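Local coordinates for branched-chain amino acid aminotransferase (Thermoproteus uzoniensis, PDB 5CE8), which probably transfers the amino group of leucine, isoleucine or valine to 2-oxoglutarate with the help of pyridoxal 5'-phosphate, at residues V147-V152 / A174-A179. Numbering follows the deposited sequence.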
loop_
_atom_site.group_PDB
_atom_site.type_symbol
_atom_site.label_atom_id
_atom_site.label_comp_id
_atom_site.label_asym_id
_atom_site.label_seq_id
_atom_site.Cartn_x
_atom_site.Cartn_y
_atom_site.Cartn_z
ATOM N N VAL A 147 11.328 -6.990 -13.455
ATOM C CA VAL A 147 12.156 -7.215 -12.292
ATOM C C VAL A 147 11.509 -7.202 -10.919
ATOM O O VAL A 147 10.326 -6.809 -10.744
ATOM C CB VAL A 147 13.391 -6.309 -12.292
ATOM C CG1 VAL A 147 14.189 -6.581 -13.467
ATOM C CG2 VAL A 147 13.053 -4.808 -12.261
ATOM N N SER A 148 12.267 -7.717 -9.930
ATOM C CA SER A 148 11.754 -7.837 -8.547
ATOM C C SER A 148 11.705 -6.462 -7.856
ATOM O O SER A 148 10.972 -6.339 -6.923
ATOM C CB SER A 148 12.629 -8.734 -7.645
ATOM O OG SER A 148 14.003 -8.205 -7.594
ATOM N N TRP A 149 12.592 -5.533 -8.260
ATOM C CA TRP A 149 12.668 -4.177 -7.825
ATOM C C TRP A 149 11.580 -3.286 -8.357
ATOM O O TRP A 149 11.380 -3.193 -9.510
ATOM C CB TRP A 149 14.042 -3.570 -8.269
ATOM C CG TRP A 149 15.186 -4.278 -7.594
ATOM C CD1 TRP A 149 15.934 -5.242 -8.143
ATOM C CD2 TRP A 149 15.673 -4.079 -6.279
ATOM N NE1 TRP A 149 16.833 -5.668 -7.257
ATOM C CE2 TRP A 149 16.630 -5.019 -6.067
ATOM C CE3 TRP A 149 15.275 -3.310 -5.217
ATOM C CZ2 TRP A 149 17.318 -5.153 -4.811
ATOM C CZ3 TRP A 149 15.919 -3.423 -3.998
ATOM C CH2 TRP A 149 16.934 -4.359 -3.810
ATOM N N ARG A 150 10.859 -2.615 -7.493
ATOM C CA ARG A 150 9.903 -1.648 -7.937
ATOM C C ARG A 150 10.561 -0.291 -8.140
ATOM O O ARG A 150 11.520 0.011 -7.451
ATOM C CB ARG A 150 8.788 -1.504 -6.907
ATOM C CG ARG A 150 8.071 -2.797 -6.590
ATOM C CD ARG A 150 7.318 -3.328 -7.836
ATOM N NE ARG A 150 6.383 -4.441 -7.585
ATOM C CZ ARG A 150 6.546 -5.736 -7.962
ATOM N NH1 ARG A 150 7.641 -6.194 -8.583
ATOM N NH2 ARG A 150 5.555 -6.625 -7.712
ATOM N N ARG A 151 10.033 0.486 -9.081
ATOM C CA ARG A 151 10.423 1.885 -9.247
ATOM C C ARG A 151 10.283 2.697 -7.952
ATOM O O ARG A 151 9.272 2.644 -7.258
ATOM C CB ARG A 151 9.587 2.532 -10.366
ATOM C CG ARG A 151 9.861 3.948 -10.764
ATOM C CD ARG A 151 11.125 4.278 -11.613
ATOM N NE ARG A 151 10.924 5.643 -12.119
ATOM C CZ ARG A 151 11.843 6.628 -12.241
ATOM N NH1 ARG A 151 13.123 6.422 -12.015
ATOM N NH2 ARG A 151 11.455 7.848 -12.650
ATOM N N VAL A 152 11.249 3.526 -7.683
ATOM C CA VAL A 152 11.255 4.237 -6.426
ATOM C C VAL A 152 9.995 5.168 -6.541
ATOM O O VAL A 152 9.678 5.652 -7.656
ATOM C CB VAL A 152 12.626 4.927 -6.104
ATOM C CG1 VAL A 152 13.079 5.922 -7.072
ATOM C CG2 VAL A 152 12.557 5.634 -4.780
ATOM N N ALA A 174 18.574 -2.879 -13.667
ATOM C CA ALA A 174 19.351 -3.139 -14.864
ATOM C C ALA A 174 20.221 -4.369 -14.675
ATOM O O ALA A 174 20.247 -5.290 -15.553
ATOM C CB ALA A 174 20.201 -1.934 -15.168
ATOM N N VAL A 175 20.837 -4.480 -13.499
ATOM C CA VAL A 175 21.714 -5.591 -13.186
ATOM C C VAL A 175 20.933 -6.861 -13.006
ATOM O O VAL A 175 21.361 -7.907 -13.487
ATOM C CB VAL A 175 22.586 -5.291 -11.954
ATOM C CG1 VAL A 175 23.276 -6.571 -11.344
ATOM C CG2 VAL A 175 23.574 -4.184 -12.326
ATOM N N GLU A 176 19.796 -6.790 -12.330
ATOM C CA GLU A 176 18.977 -7.959 -12.196
ATOM C C GLU A 176 18.631 -8.547 -13.548
ATOM O O GLU A 176 18.778 -9.724 -13.769
ATOM C CB GLU A 176 17.667 -7.676 -11.434
ATOM C CG GLU A 176 16.827 -8.977 -11.265
ATOM C CD GLU A 176 15.533 -8.765 -10.560
ATOM O OE1 GLU A 176 14.490 -9.348 -11.002
ATOM O OE2 GLU A 176 15.548 -7.988 -9.567
ATOM N N ALA A 177 18.201 -7.737 -14.499
ATOM C CA ALA A 177 17.852 -8.287 -15.780
ATOM C C ALA A 177 19.045 -8.856 -16.580
ATOM O O ALA A 177 19.023 -9.955 -17.163
ATOM C CB ALA A 177 17.071 -7.219 -16.577
ATOM N N ARG A 178 20.128 -8.112 -16.550
ATOM C CA ARG A 178 21.328 -8.491 -17.281
ATOM C C ARG A 178 22.061 -9.638 -16.688
ATOM O O ARG A 178 22.548 -10.444 -17.468
ATOM C CB ARG A 178 22.226 -7.281 -17.397
ATOM C CG ARG A 178 21.601 -6.198 -18.258
ATOM C CD ARG A 178 22.416 -4.905 -18.212
ATOM N NE ARG A 178 22.041 -3.916 -19.195
ATOM C CZ ARG A 178 20.927 -3.206 -19.148
ATOM N NH1 ARG A 178 20.009 -3.444 -18.170
ATOM N NH2 ARG A 178 20.689 -2.284 -20.093
ATOM N N ALA A 179 22.085 -9.768 -15.359
ATOM C CA ALA A 179 22.669 -10.964 -14.662
ATOM C C ALA A 179 22.094 -12.302 -15.201
ATOM O O ALA A 179 22.834 -13.249 -15.403
ATOM C CB ALA A 179 22.509 -10.890 -13.148
HETATM O O HOH W 1 17.691 -8.410 -7.549
#
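The carboxylate of E176 meets the indole of W149 obliquely, the two planes 55° apart, with OE2 3.1 Å from W149 CD1. Two other flat groups take a carbonyl oxygen at the edge and in plane: the guanidinium of R178 has A174 O there, and that of R150 has V147 O. S148 N gives E176 OE1 a hydrogen bond of 3.0 Å and S148 OG donates to E176 OE2 at a short 2.5 Å, each on the syn side of its oxygen; a weak bond also runs from S148 N to OE2. The hydroxyl can reach its acceptor because it sits between the backbone N and carbonyl carbon of its own residue (chi1 58°). A water completes the grip: it accepts from W149 NE1 and donates to OE2, tying the indole to the acid indirectly. With both oxygens bonded, rotation of the carboxylate should be restricted.

E176 spans the gap with a fully extended chain, CG anti to the backbone N (chi1 -178°), and the side chains of E176 and V147 lie alongside each other, pointing opposite ways; OE1 comes 3.5 Å from V147 CB. V147 CG1 also makes a looser apolar contact with A177 CB at 4.3 Å, and V147 packs on A173 of the same helix.

R246 of the third subunit bonds to S148 OG, makes a cation-pi contact with W149 and packs on E176, so its positive charge probably favours the ionised acid. The network thus lies at an interface of the six-chain assembly as well as inside the chain. R151, further along the loop, touches the pyridoxal phosphate, but the S148-E176 bonds lie away from it. Within the class IV aminotransferase fold, a helix-borne carboxylate that binds a backbone N-H and the hydroxyl of the same serine joins the loop leaving strand 142-146 to the last turns of helix 167-179.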